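Local coordinates for protein erythromycin C-12 hydroxylase (Saccharopolyspora erythraea, PDB 2JJN) that hydroxylates erythromycin D at C-12 of its macrolactone ring to give erythromycin C, acting as a heme-dependent cytochrome P450 monooxygenase, at residues A[99-104]-A[224-229]; A[214-219]-A[232-237]; A[191-196]-A[238-243]; A[146-151]-A[360-365]. The protein carries 2 engineered substitutions. All blocks are in the same frame, centred on the assembly; numbering follows the deposited sequence.

Interaction 1. Residues A[99-104]-A[224-229]; sequences RKVVSS and RALDDE. With HEM (protoporphyrin IX containing Fe), chain B; SO4 (sulfate ion), chain F.
V101 and L226 make the main apolar contact, their side chains running antiparallel alongside one another. CG1 of V101 lies 3.8 Å from CG of L226, with the two leucine methyls close behind; V102 adds its CG1 at 4.1 Å from L226 CD1, in one of two modelled conformers. The other V101 branch, CG2, packs against the backbone of R224, 3.5 Å from its O, and touches the aliphatic start of that arginine. The charged end of R224 turns to E230 instead.

The polar contacts go to bound groups. R99, bent at chi2 (109°), brings its guanidinium edge-on to a heme propionate and a sulfate, the latter probably from the crystallisation liquor. R99 NH1 donates to HEM O2D at 2.8 Å, a somewhat bent bond (145°), and also reaches F352 O. R99 NE meets SO4 O2 and R99 NH2 meets SO4 O1, each at 2.9 Å and fairly straight. S103 OG, from one of two modelled conformers, bonds SO4 O4 at 2.7 Å.

R99 thus ties helix 94-105 to the heme, alongside H95. D228, starting helix 228-259, forms a salt bridge with R205 of helix 180-206, which also donates to L226 O.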
# COMPACT_ATOMS: atom_id res chain seq x y z
N ARG A 99 7.53 -14.51 9.63
CA ARG A 99 6.32 -14.57 8.85
C ARG A 99 5.42 -15.72 9.32
O ARG A 99 4.21 -15.56 9.41
CB ARG A 99 6.65 -14.68 7.34
CG ARG A 99 5.41 -14.79 6.49
CD ARG A 99 5.15 -13.55 5.71
NE ARG A 99 3.97 -13.71 4.84
CZ ARG A 99 3.73 -12.95 3.76
NH1 ARG A 99 4.56 -11.98 3.42
NH2 ARG A 99 2.64 -13.18 3.02
N LYS A 100 6.03 -16.85 9.68
CA LYS A 100 5.24 -17.96 10.19
C LYS A 100 4.52 -17.60 11.47
O LYS A 100 3.34 -17.93 11.65
CB LYS A 100 6.12 -19.16 10.45
CG LYS A 100 6.47 -19.91 9.20
CD LYS A 100 7.44 -21.03 9.55
CE LYS A 100 7.84 -21.75 8.28
NZ LYS A 100 9.02 -22.59 8.59
N VAL A 101 5.26 -16.95 12.37
CA VAL A 101 4.66 -16.57 13.65
C VAL A 101 3.48 -15.62 13.41
O VAL A 101 2.35 -15.84 13.92
CB VAL A 101 5.69 -15.88 14.55
CG1 VAL A 101 4.99 -15.34 15.79
CG2 VAL A 101 6.79 -16.86 14.98
N VAL A 102 3.71 -14.53 12.68
CA VAL A 102 2.61 -13.58 12.52
C VAL A 102 1.42 -14.15 11.74
O VAL A 102 0.25 -13.84 12.04
CB VAL A 102 3.08 -12.22 11.97
CG1 VAL A 102 4.12 -11.62 12.89
CG2 VAL A 102 3.61 -12.31 10.52
N SER A 103 1.70 -14.99 10.76
CA SER A 103 0.64 -15.63 9.95
C SER A 103 -0.24 -16.51 10.82
O SER A 103 -1.43 -16.64 10.55
CB SER A 103 1.26 -16.45 8.81
OG SER A 103 0.31 -17.27 8.13
N SER A 104 0.34 -17.11 11.87
CA SER A 104 -0.43 -17.98 12.75
C SER A 104 -1.45 -17.18 13.58
O SER A 104 -2.44 -17.70 14.08
CB SER A 104 0.51 -18.81 13.64
OG SER A 104 1.05 -17.99 14.69
N ARG A 224 9.62 -20.04 18.49
CA ARG A 224 9.85 -18.60 18.30
C ARG A 224 8.60 -17.83 18.73
O ARG A 224 7.52 -18.10 18.22
CB ARG A 224 10.18 -18.30 16.84
CG ARG A 224 10.45 -16.81 16.51
CD ARG A 224 11.67 -16.28 17.25
NE ARG A 224 12.23 -15.09 16.60
CZ ARG A 224 11.88 -13.85 16.91
NH1 ARG A 224 10.98 -13.63 17.86
NH2 ARG A 224 12.45 -12.83 16.28
N ALA A 225 8.74 -16.91 19.69
CA ALA A 225 7.63 -16.07 20.08
C ALA A 225 8.10 -14.63 19.97
O ALA A 225 9.32 -14.35 19.99
CB ALA A 225 7.17 -16.41 21.55
N LEU A 226 7.17 -13.73 19.83
CA LEU A 226 7.51 -12.30 19.73
C LEU A 226 7.65 -11.71 21.10
O LEU A 226 6.81 -11.97 21.97
CB LEU A 226 6.42 -11.53 18.97
CG LEU A 226 6.06 -12.11 17.58
CD1 LEU A 226 4.89 -11.34 16.94
CD2 LEU A 226 7.26 -12.12 16.65
N ASP A 227 8.66 -10.87 21.28
CA ASP A 227 8.61 -9.99 22.46
C ASP A 227 7.73 -8.77 22.20
O ASP A 227 7.17 -8.63 21.12
CB ASP A 227 10.02 -9.63 22.95
CG ASP A 227 10.82 -8.80 21.96
OD1 ASP A 227 10.23 -8.09 21.10
OD2 ASP A 227 12.05 -8.82 22.08
N ASP A 228 7.53 -7.91 23.20
CA ASP A 228 6.57 -6.83 23.00
C ASP A 228 7.08 -5.85 21.93
O ASP A 228 6.31 -5.31 21.17
CB ASP A 228 6.33 -6.06 24.30
CG ASP A 228 5.48 -6.80 25.30
OD1 ASP A 228 5.47 -6.27 26.44
OD2 ASP A 228 4.84 -7.83 24.96
N GLU A 229 8.40 -5.62 21.93
CA GLU A 229 9.02 -4.77 20.89
C GLU A 229 8.68 -5.29 19.49
O GLU A 229 8.20 -4.54 18.63
CB GLU A 229 10.53 -4.77 21.09
CG GLU A 229 11.21 -3.91 20.02
CD GLU A 229 12.71 -3.76 20.23
OE1 GLU A 229 13.34 -4.57 20.95
OE2 GLU A 229 13.24 -2.78 19.61
CHA HEM B . 3.83 -6.18 2.01
CHB HEM B . 1.23 -3.53 -1.16
CHC HEM B . -2.52 -3.60 1.90
CHD HEM B . 0.32 -5.52 5.36
C1A HEM B . 3.39 -5.51 0.88
C2A HEM B . 4.19 -5.33 -0.34
C3A HEM B . 3.49 -4.59 -1.20
C4A HEM B . 2.22 -4.27 -0.57
CMA HEM B . 3.93 -4.11 -2.60
CAA HEM B . 5.59 -5.92 -0.59
CBA HEM B . 6.68 -5.06 0.03
CGA HEM B . 8.08 -5.48 -0.43
O1A HEM B . 8.21 -6.46 -1.22
O2A HEM B . 9.06 -4.83 0.06
C1B HEM B . -0.03 -3.33 -0.60
C2B HEM B . -1.14 -2.70 -1.26
C3B HEM B . -2.19 -2.72 -0.41
C4B HEM B . -1.72 -3.38 0.80
CMB HEM B . -0.99 -2.15 -2.70
CAB HEM B . -3.62 -2.17 -0.55
CBB HEM B . -4.21 -2.17 -1.71
C1C HEM B . -2.08 -4.12 3.10
C2C HEM B . -2.90 -4.29 4.29
C3C HEM B . -2.11 -4.82 5.25
C4C HEM B . -0.77 -5.02 4.68
CMC HEM B . -4.40 -3.90 4.34
CAC HEM B . -2.44 -5.16 6.71
CBC HEM B . -3.61 -5.69 7.09
C1D HEM B . 1.50 -5.83 4.75
C2D HEM B . 2.60 -6.41 5.45
C3D HEM B . 3.66 -6.63 4.42
C4D HEM B . 3.12 -6.15 3.19
CMD HEM B . 2.68 -6.75 6.97
CAD HEM B . 5.07 -7.22 4.64
CBD HEM B . 5.09 -8.74 4.38
CGD HEM B . 6.49 -9.26 4.48
O1D HEM B . 7.45 -8.48 4.49
O2D HEM B . 6.63 -10.50 4.55
NA HEM B . 2.16 -4.86 0.70
NB HEM B . -0.38 -3.71 0.69
NC HEM B . -0.80 -4.56 3.40
ND HEM B . 1.84 -5.68 3.39
FE HEM B . 0.65 -4.84 1.97
S SO4 F . 1.41 -16.45 4.68
O1 SO4 F . 0.85 -15.24 4.06
O2 SO4 F . 2.50 -16.10 5.58
O3 SO4 F . 1.94 -17.34 3.67
O4 SO4 F . 0.31 -17.11 5.39
O HOH W 1 1.43 -2.86 2.60

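Interaction 2. Residues A[214-219]-A[232-237]; sequences SRLVLA and ANFSTA
L216 and S235 are the closest backbone positions between helix 212-218 and helix 228-259, their CA atoms 8.8 Å apart, so the interval is filled by side chains and no main-chain bond crosses it. The leucine does most of the filling. It sends both methyls from CG, which sits anti to the carbonyl carbon (chi1 -77°), into the notch between F234 and S235. CD2 of L216 approaches the F234 ring at 3.9 Å from CE2, on an oblique path, and CD1 of L216 comes near the same ring at its edge, 3.9 Å from CD2 of F234. The leucine lies roughly perpendicular to the phenylalanine side chain, and both methyls meet the ring at the same two atoms, CD2 and CE2.

CD1 of L216 also lies 3.6 Å from OG of S235, a plain van der Waals contact. That hydroxyl is occupied within its own helix, bonded to A231 O one turn back; the buried oxygen therefore has a partner and can sit beside a methyl group.

F234 links this contact to its surroundings. With CG anti to the backbone N (chi1 175°), the ring extends from helix 228-259 to V102 of helix 94-105 and to the heme, while L216 touches A105 at the end of that same helix. The arrangement belongs to the all-helical side of the cytochrome P450 fold: a short helix packs through one leucine on the first turns of the long I-helix, beside a phenylalanine that reaches the heme.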
# COMPACT_ATOMS: atom_id res chain seq x y z
N SER A 214 -3.46 -9.78 21.07
CA SER A 214 -3.40 -10.98 21.94
C SER A 214 -2.92 -12.20 21.18
O SER A 214 -2.10 -13.00 21.69
CB SER A 214 -4.77 -11.29 22.50
OG SER A 214 -5.21 -10.25 23.38
N ARG A 215 -3.43 -12.39 19.95
CA ARG A 215 -3.00 -13.53 19.19
C ARG A 215 -1.52 -13.45 18.81
O ARG A 215 -0.84 -14.48 18.79
CB ARG A 215 -3.85 -13.66 17.93
CG ARG A 215 -5.30 -14.01 18.25
CD ARG A 215 -6.18 -13.95 16.99
NE ARG A 215 -5.72 -14.90 15.98
CZ ARG A 215 -6.05 -16.18 15.95
NH1 ARG A 215 -6.88 -16.69 16.86
NH2 ARG A 215 -5.56 -16.98 14.99
N LEU A 216 -1.04 -12.23 18.56
CA LEU A 216 0.37 -12.05 18.22
C LEU A 216 1.26 -12.35 19.45
O LEU A 216 2.34 -12.95 19.32
CB LEU A 216 0.64 -10.61 17.77
CG LEU A 216 0.16 -10.36 16.33
CD1 LEU A 216 0.11 -8.84 16.12
CD2 LEU A 216 1.09 -11.03 15.29
N VAL A 217 0.81 -11.96 20.63
CA VAL A 217 1.58 -12.24 21.87
C VAL A 217 1.58 -13.73 22.21
O VAL A 217 2.57 -14.28 22.76
CB VAL A 217 1.12 -11.32 23.04
CG1 VAL A 217 1.51 -11.90 24.39
CG2 VAL A 217 1.64 -9.87 22.79
N LEU A 218 0.45 -14.39 21.92
CA LEU A 218 0.37 -15.82 22.26
C LEU A 218 0.94 -16.76 21.18
O LEU A 218 1.15 -17.94 21.44
CB LEU A 218 -1.07 -16.20 22.59
CG LEU A 218 -1.68 -15.55 23.81
CD1 LEU A 218 -3.16 -15.99 23.84
CD2 LEU A 218 -0.95 -16.02 25.04
N ALA A 219 1.22 -16.21 19.98
CA ALA A 219 1.71 -17.02 18.86
C ALA A 219 3.09 -17.60 19.14
O ALA A 219 3.97 -16.96 19.77
CB ALA A 219 1.79 -16.15 17.58
N ALA A 232 4.95 -5.04 18.74
CA ALA A 232 4.58 -3.63 18.56
C ALA A 232 5.04 -3.11 17.21
O ALA A 232 4.28 -2.38 16.51
CB ALA A 232 5.18 -2.79 19.68
N ASN A 233 6.26 -3.46 16.84
CA ASN A 233 6.76 -3.04 15.52
C ASN A 233 5.99 -3.69 14.40
O ASN A 233 5.61 -3.03 13.40
CB ASN A 233 8.23 -3.32 15.40
CG ASN A 233 9.10 -2.27 16.14
OD1 ASN A 233 8.83 -1.07 16.03
ND2 ASN A 233 10.13 -2.70 16.82
N PHE A 234 5.74 -4.97 14.53
CA PHE A 234 4.91 -5.63 13.52
C PHE A 234 3.51 -5.01 13.45
O PHE A 234 2.98 -4.74 12.35
CB PHE A 234 4.82 -7.12 13.74
CG PHE A 234 3.86 -7.77 12.77
CD1 PHE A 234 4.23 -7.94 11.44
CD2 PHE A 234 2.55 -8.10 13.15
CE1 PHE A 234 3.37 -8.48 10.54
CE2 PHE A 234 1.66 -8.65 12.25
CZ PHE A 234 2.08 -8.82 10.88
N SER A 235 2.91 -4.74 14.62
CA SER A 235 1.59 -4.11 14.64
C SER A 235 1.62 -2.72 14.02
O SER A 235 0.64 -2.34 13.41
CB SER A 235 1.01 -4.01 16.05
OG SER A 235 0.80 -5.34 16.60
N THR A 236 2.73 -1.99 14.19
CA THR A 236 2.93 -0.66 13.58
C THR A 236 2.88 -0.79 12.04
O THR A 236 2.17 -0.03 11.37
CB THR A 236 4.29 -0.03 13.97
OG1 THR A 236 4.38 0.13 15.38
CG2 THR A 236 4.54 1.35 13.25
N ALA A 237 3.66 -1.73 11.52
CA ALA A 237 3.73 -2.02 10.06
C ALA A 237 2.37 -2.39 9.54
O ALA A 237 1.91 -1.90 8.50
CB ALA A 237 4.66 -3.17 9.80

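Interaction 3. Residues A[191-196]-A[238-243]; sequences NPLTAY and LLLAGH. With HEM (protoporphyrin IX containing Fe), chain B.
L193 reaches from helix 180-206 toward L239 and L240 on helix 228-259. Its CB points at the other helix, and CG continues anti to the backbone N (chi1 173°), which sets the fork toward helix 228-259; the CA atoms of L193 and L239 are 9.9 Å apart. Here the chain forks. CD1 of L193 meets CD2 of L239 at 4.0 Å; CD2 of L193 rests 3.9 Å from CD2 of L240 and is also near L239 CD2, so the L193 fork straddles the L239 methyl. The L239 side of this contact rests on one of two modelled conformers.

Helix 228-259 is the long I-helix of the P450 fold, and the face turned away from L193 lies over the heme. A241 and G242, with T245 further on, belong to its characteristic A-G-x-x-T stretch. G242 CA comes within 3.2 Å of HEM CMC, a place with no room for a side chain, while A241 CB lies 3.7 Å from HEM CHD. Water 1 binds the heme iron at 2.2 Å and gives a weak bond to A241 O, whose carbonyl also accepts from T245 OG1. L240 packs on L190 too, and L239 on V148 and L152 of helix 142-152.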
# COMPACT_ATOMS: atom_id res chain seq x y z
N ASN A 191 8.07 6.41 16.17
CA ASN A 191 8.38 5.93 17.51
C ASN A 191 7.24 6.08 18.51
O ASN A 191 7.02 5.14 19.28
CB ASN A 191 9.71 6.49 18.04
CG ASN A 191 10.92 5.86 17.37
OD1 ASN A 191 10.79 4.98 16.52
ND2 ASN A 191 12.11 6.31 17.74
N PRO A 192 6.52 7.22 18.54
CA PRO A 192 5.44 7.34 19.50
C PRO A 192 4.30 6.32 19.26
O PRO A 192 3.68 5.87 20.24
CB PRO A 192 4.95 8.78 19.31
CG PRO A 192 6.12 9.47 18.74
CD PRO A 192 6.70 8.49 17.79
N LEU A 193 4.07 5.95 18.00
CA LEU A 193 2.97 5.04 17.71
C LEU A 193 3.43 3.67 18.17
O LEU A 193 2.67 2.93 18.80
CB LEU A 193 2.70 5.00 16.21
CG LEU A 193 1.67 3.95 15.76
CD1 LEU A 193 0.34 3.97 16.56
CD2 LEU A 193 1.46 4.09 14.23
N THR A 194 4.68 3.34 17.88
CA THR A 194 5.22 2.04 18.28
C THR A 194 5.25 1.91 19.81
O THR A 194 4.91 0.84 20.36
CB THR A 194 6.61 1.79 17.64
OG1 THR A 194 6.44 1.76 16.22
CG2 THR A 194 7.20 0.47 18.12
N ALA A 195 5.62 2.97 20.51
CA ALA A 195 5.60 2.92 22.00
C ALA A 195 4.20 2.68 22.54
O ALA A 195 3.99 1.94 23.48
CB ALA A 195 6.17 4.21 22.57
N TYR A 196 3.21 3.38 21.96
CA TYR A 196 1.81 3.17 22.33
C TYR A 196 1.42 1.70 22.09
O TYR A 196 0.82 1.07 22.97
CB TYR A 196 0.92 4.08 21.48
CG TYR A 196 -0.53 3.83 21.68
CD1 TYR A 196 -1.20 4.32 22.80
CD2 TYR A 196 -1.26 3.11 20.73
CE1 TYR A 196 -2.57 4.07 22.98
CE2 TYR A 196 -2.62 2.88 20.88
CZ TYR A 196 -3.27 3.36 22.00
OH TYR A 196 -4.64 3.10 22.16
N LEU A 238 1.72 -3.30 10.25
CA LEU A 238 0.43 -3.81 9.81
C LEU A 238 -0.53 -2.65 9.72
O LEU A 238 -1.23 -2.47 8.71
CB LEU A 238 -0.08 -4.88 10.80
CG LEU A 238 -1.21 -5.75 10.27
CD1 LEU A 238 -0.64 -6.80 9.37
CD2 LEU A 238 -1.89 -6.41 11.47
N LEU A 239 -0.52 -1.80 10.76
CA LEU A 239 -1.39 -0.65 10.86
C LEU A 239 -1.16 0.36 9.74
O LEU A 239 -2.10 0.69 9.01
CB LEU A 239 -1.20 0.05 12.24
CG LEU A 239 -2.17 1.10 12.79
CD1 LEU A 239 -3.61 0.62 12.96
CD2 LEU A 239 -1.65 1.55 14.15
N LEU A 240 0.06 0.86 9.62
CA LEU A 240 0.38 1.81 8.55
C LEU A 240 0.24 1.21 7.14
O LEU A 240 -0.28 1.90 6.24
CB LEU A 240 1.79 2.36 8.72
CG LEU A 240 2.02 3.04 10.06
CD1 LEU A 240 3.48 3.43 10.13
CD2 LEU A 240 1.11 4.25 10.30
N ALA A 241 0.73 -0.02 6.96
CA ALA A 241 0.72 -0.70 5.64
C ALA A 241 -0.68 -0.90 5.15
O ALA A 241 -0.95 -0.87 3.92
CB ALA A 241 1.43 -2.05 5.72
N GLY A 242 -1.59 -1.15 6.07
CA GLY A 242 -2.98 -1.41 5.70
C GLY A 242 -3.71 -0.13 5.50
O GLY A 242 -4.75 -0.06 4.82
N HIS A 243 -3.17 0.92 6.08
CA HIS A 243 -3.93 2.14 6.10
C HIS A 243 -3.63 2.96 4.86
O HIS A 243 -4.53 3.20 4.02
CB HIS A 243 -3.67 2.91 7.38
CG HIS A 243 -4.53 4.10 7.52
ND1 HIS A 243 -4.30 5.07 8.46
CD2 HIS A 243 -5.61 4.51 6.80
CE1 HIS A 243 -5.21 6.02 8.34
NE2 HIS A 243 -6.01 5.71 7.34
CHA HEM B . 3.83 -6.18 2.01
CHB HEM B . 1.23 -3.53 -1.16
CHC HEM B . -2.52 -3.60 1.90
CHD HEM B . 0.32 -5.52 5.36
C1A HEM B . 3.39 -5.51 0.88
C2A HEM B . 4.19 -5.33 -0.34
C3A HEM B . 3.49 -4.59 -1.20
C4A HEM B . 2.22 -4.27 -0.57
CMA HEM B . 3.93 -4.11 -2.60
CAA HEM B . 5.59 -5.92 -0.59
CBA HEM B . 6.68 -5.06 0.03
CGA HEM B . 8.08 -5.48 -0.43
O1A HEM B . 8.21 -6.46 -1.22
O2A HEM B . 9.06 -4.83 0.06
C1B HEM B . -0.03 -3.33 -0.60
C2B HEM B . -1.14 -2.70 -1.26
C3B HEM B . -2.19 -2.72 -0.41
C4B HEM B . -1.72 -3.38 0.80
CMB HEM B . -0.99 -2.15 -2.70
CAB HEM B . -3.62 -2.17 -0.55
CBB HEM B . -4.21 -2.17 -1.71
C1C HEM B . -2.08 -4.12 3.10
C2C HEM B . -2.90 -4.29 4.29
C3C HEM B . -2.11 -4.82 5.25
C4C HEM B . -0.77 -5.02 4.68
CMC HEM B . -4.40 -3.90 4.34
CAC HEM B . -2.44 -5.16 6.71
CBC HEM B . -3.61 -5.69 7.09
C1D HEM B . 1.50 -5.83 4.75
C2D HEM B . 2.60 -6.41 5.45
C3D HEM B . 3.66 -6.63 4.42
C4D HEM B . 3.12 -6.15 3.19
CMD HEM B . 2.68 -6.75 6.97
CAD HEM B . 5.07 -7.22 4.64
CBD HEM B . 5.09 -8.74 4.38
CGD HEM B . 6.49 -9.26 4.48
O1D HEM B . 7.45 -8.48 4.49
O2D HEM B . 6.63 -10.50 4.55
NA HEM B . 2.16 -4.86 0.70
NB HEM B . -0.38 -3.71 0.69
NC HEM B . -0.80 -4.56 3.40
ND HEM B . 1.84 -5.68 3.39
FE HEM B . 0.65 -4.84 1.97
O HOH W 1 1.43 -2.86 2.60

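Interaction 4. Residues A[146-151]-A[360-365]; sequences TIVAEL and RLENRV
The backbone bond from L151 N to I147 O, 2.9 Å long, holds the turn of helix 142-152 that presents I147 and V148 to E362. Across the gap, the corresponding turn of helix 356-374, the L-helix of the P450 fold that follows the heme-ligating C353, is closed by V365 N and L361 O at 3.0 Å. The backbones stay well apart, with 8.9 Å between the CA atoms of I147 and E362.

The meeting itself is loose. E362 extends toward helix 142-152 with its chain nearly straight beyond CB (chi2 -169°), so that the carboxylate, and not the methylene groups, makes the approach. E362 OE1 lies 4.2 Å from CG2 of I147 and 4.4 Å from CG2 of V148. I147 uses the CG2 methyl because its longer branch turns off the other way (chi1 -63°). I147 also packs on L114 and on R117 of helix 115-127. Both E362 and V148 were modelled in two conformers, so the exact spacing is uncertain.

E362 also touches T246 of helix 228-259, and its neighbour N363 lies against the same helix, which places the contact where three helices of the P450 core come together near the heme. Between these segments the carboxylate meets methyl groups alone, at van der Waals range; such surroundings may make its charge less favourable, although T246 also contributes to them.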
# COMPACT_ATOMS: atom_id res chain seq x y z
N THR A 146 -10.17 2.47 11.19
CA THR A 146 -11.17 2.00 12.12
C THR A 146 -11.11 0.50 12.15
O THR A 146 -11.09 -0.11 13.24
CB THR A 146 -12.58 2.52 11.71
OG1 THR A 146 -12.59 3.93 11.92
CG2 THR A 146 -13.67 1.90 12.58
N ILE A 147 -11.05 -0.10 10.97
CA ILE A 147 -11.07 -1.56 10.86
C ILE A 147 -9.82 -2.20 11.46
O ILE A 147 -9.94 -3.16 12.26
CB ILE A 147 -11.34 -1.99 9.41
CG1 ILE A 147 -12.74 -1.48 9.01
CG2 ILE A 147 -11.25 -3.50 9.23
CD1 ILE A 147 -13.90 -2.05 9.87
N VAL A 148 -8.65 -1.69 11.11
CA VAL A 148 -7.44 -2.38 11.59
C VAL A 148 -7.25 -2.10 13.09
O VAL A 148 -6.76 -2.99 13.82
CB VAL A 148 -6.18 -2.05 10.73
CG1 VAL A 148 -4.90 -2.51 11.43
CG2 VAL A 148 -6.32 -2.70 9.36
N ALA A 149 -7.65 -0.93 13.57
CA ALA A 149 -7.58 -0.68 15.02
C ALA A 149 -8.47 -1.67 15.77
O ALA A 149 -8.06 -2.26 16.78
CB ALA A 149 -7.95 0.75 15.38
N GLU A 150 -9.67 -1.95 15.25
CA GLU A 150 -10.55 -2.91 15.93
C GLU A 150 -10.00 -4.33 15.83
O GLU A 150 -10.11 -5.16 16.78
CB GLU A 150 -11.95 -2.83 15.32
CG GLU A 150 -12.63 -1.55 15.74
CD GLU A 150 -14.05 -1.40 15.19
OE1 GLU A 150 -14.54 -2.32 14.49
OE2 GLU A 150 -14.65 -0.33 15.48
N LEU A 151 -9.41 -4.64 14.70
CA LEU A 151 -8.80 -5.94 14.52
C LEU A 151 -7.72 -6.10 15.58
O LEU A 151 -7.63 -7.16 16.23
CB LEU A 151 -8.13 -6.01 13.18
CG LEU A 151 -7.27 -7.24 12.88
CD1 LEU A 151 -8.07 -8.50 13.04
CD2 LEU A 151 -6.69 -7.10 11.49
N ARG A 360 -8.33 -6.35 -0.40
CA ARG A 360 -9.33 -6.70 -1.41
C ARG A 360 -10.73 -6.63 -0.82
O ARG A 360 -11.67 -6.22 -1.54
CB ARG A 360 -9.07 -8.09 -2.00
CG ARG A 360 -7.88 -8.04 -2.96
CD ARG A 360 -7.46 -9.48 -3.33
NE ARG A 360 -6.50 -9.41 -4.46
CZ ARG A 360 -5.43 -10.19 -4.60
NH1 ARG A 360 -5.12 -11.05 -3.65
NH2 ARG A 360 -4.65 -10.06 -5.70
N LEU A 361 -10.88 -7.07 0.43
CA LEU A 361 -12.21 -7.09 1.07
C LEU A 361 -12.68 -5.65 1.37
O LEU A 361 -13.84 -5.29 1.06
CB LEU A 361 -12.11 -7.91 2.37
CG LEU A 361 -13.42 -7.98 3.16
CD1 LEU A 361 -14.56 -8.63 2.37
CD2 LEU A 361 -13.14 -8.73 4.49
N GLU A 362 -11.80 -4.86 1.92
CA GLU A 362 -12.19 -3.49 2.22
C GLU A 362 -12.58 -2.70 0.97
O GLU A 362 -13.58 -1.97 0.96
CB GLU A 362 -11.06 -2.76 2.93
CG GLU A 362 -10.69 -3.38 4.28
CD GLU A 362 -9.76 -2.48 5.08
OE1 GLU A 362 -8.87 -3.00 5.80
OE2 GLU A 362 -9.88 -1.26 5.00
N ASN A 363 -11.84 -2.92 -0.11
CA ASN A 363 -12.13 -2.11 -1.30
C ASN A 363 -13.34 -2.67 -2.08
O ASN A 363 -14.10 -1.89 -2.69
CB ASN A 363 -10.86 -1.98 -2.16
CG ASN A 363 -9.96 -0.96 -1.60
OD1 ASN A 363 -10.13 0.23 -1.89
ND2 ASN A 363 -9.03 -1.39 -0.76
N ARG A 364 -13.57 -3.99 -2.02
CA ARG A 364 -14.79 -4.55 -2.61
C ARG A 364 -15.99 -3.95 -1.90
O ARG A 364 -16.94 -3.45 -2.53
CB ARG A 364 -14.82 -6.07 -2.44
CG ARG A 364 -16.16 -6.64 -2.90
CD ARG A 364 -16.15 -8.18 -2.93
NE ARG A 364 -16.06 -8.83 -1.62
CZ ARG A 364 -17.10 -9.11 -0.82
NH1 ARG A 364 -18.34 -8.69 -1.11
NH2 ARG A 364 -16.91 -9.87 0.28
N VAL A 365 -15.97 -4.05 -0.58
CA VAL A 365 -17.13 -3.59 0.19
C VAL A 365 -17.33 -2.10 -0.01
O VAL A 365 -18.45 -1.64 -0.23
CB VAL A 365 -16.98 -3.95 1.69
CG1 VAL A 365 -18.11 -3.32 2.49
CG2 VAL A 365 -17.01 -5.46 1.88

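Interactions 1, 2 and 3 all use helix 228-259, meeting it successively at its start, its first turns and the turns over the heme; their centres lie about 7 Å (1 to 2) and 11 Å (2 to 3) apart. Interactions 1 and 2 touch, for example through V102 and F234, and interactions 2 and 3 meet where T236 and T194 approach. Interaction 4 sits about 16 Å from interaction 3, joined to it by L239 and V148, and brings in helices 142-152 and 356-374. Along the chain, 146-151 and 360-365 bracket interactions 2 and 3, while interaction 1 crosses the others. Segments distant in sequence are thus gathered along helix 228-259 and next to the heme.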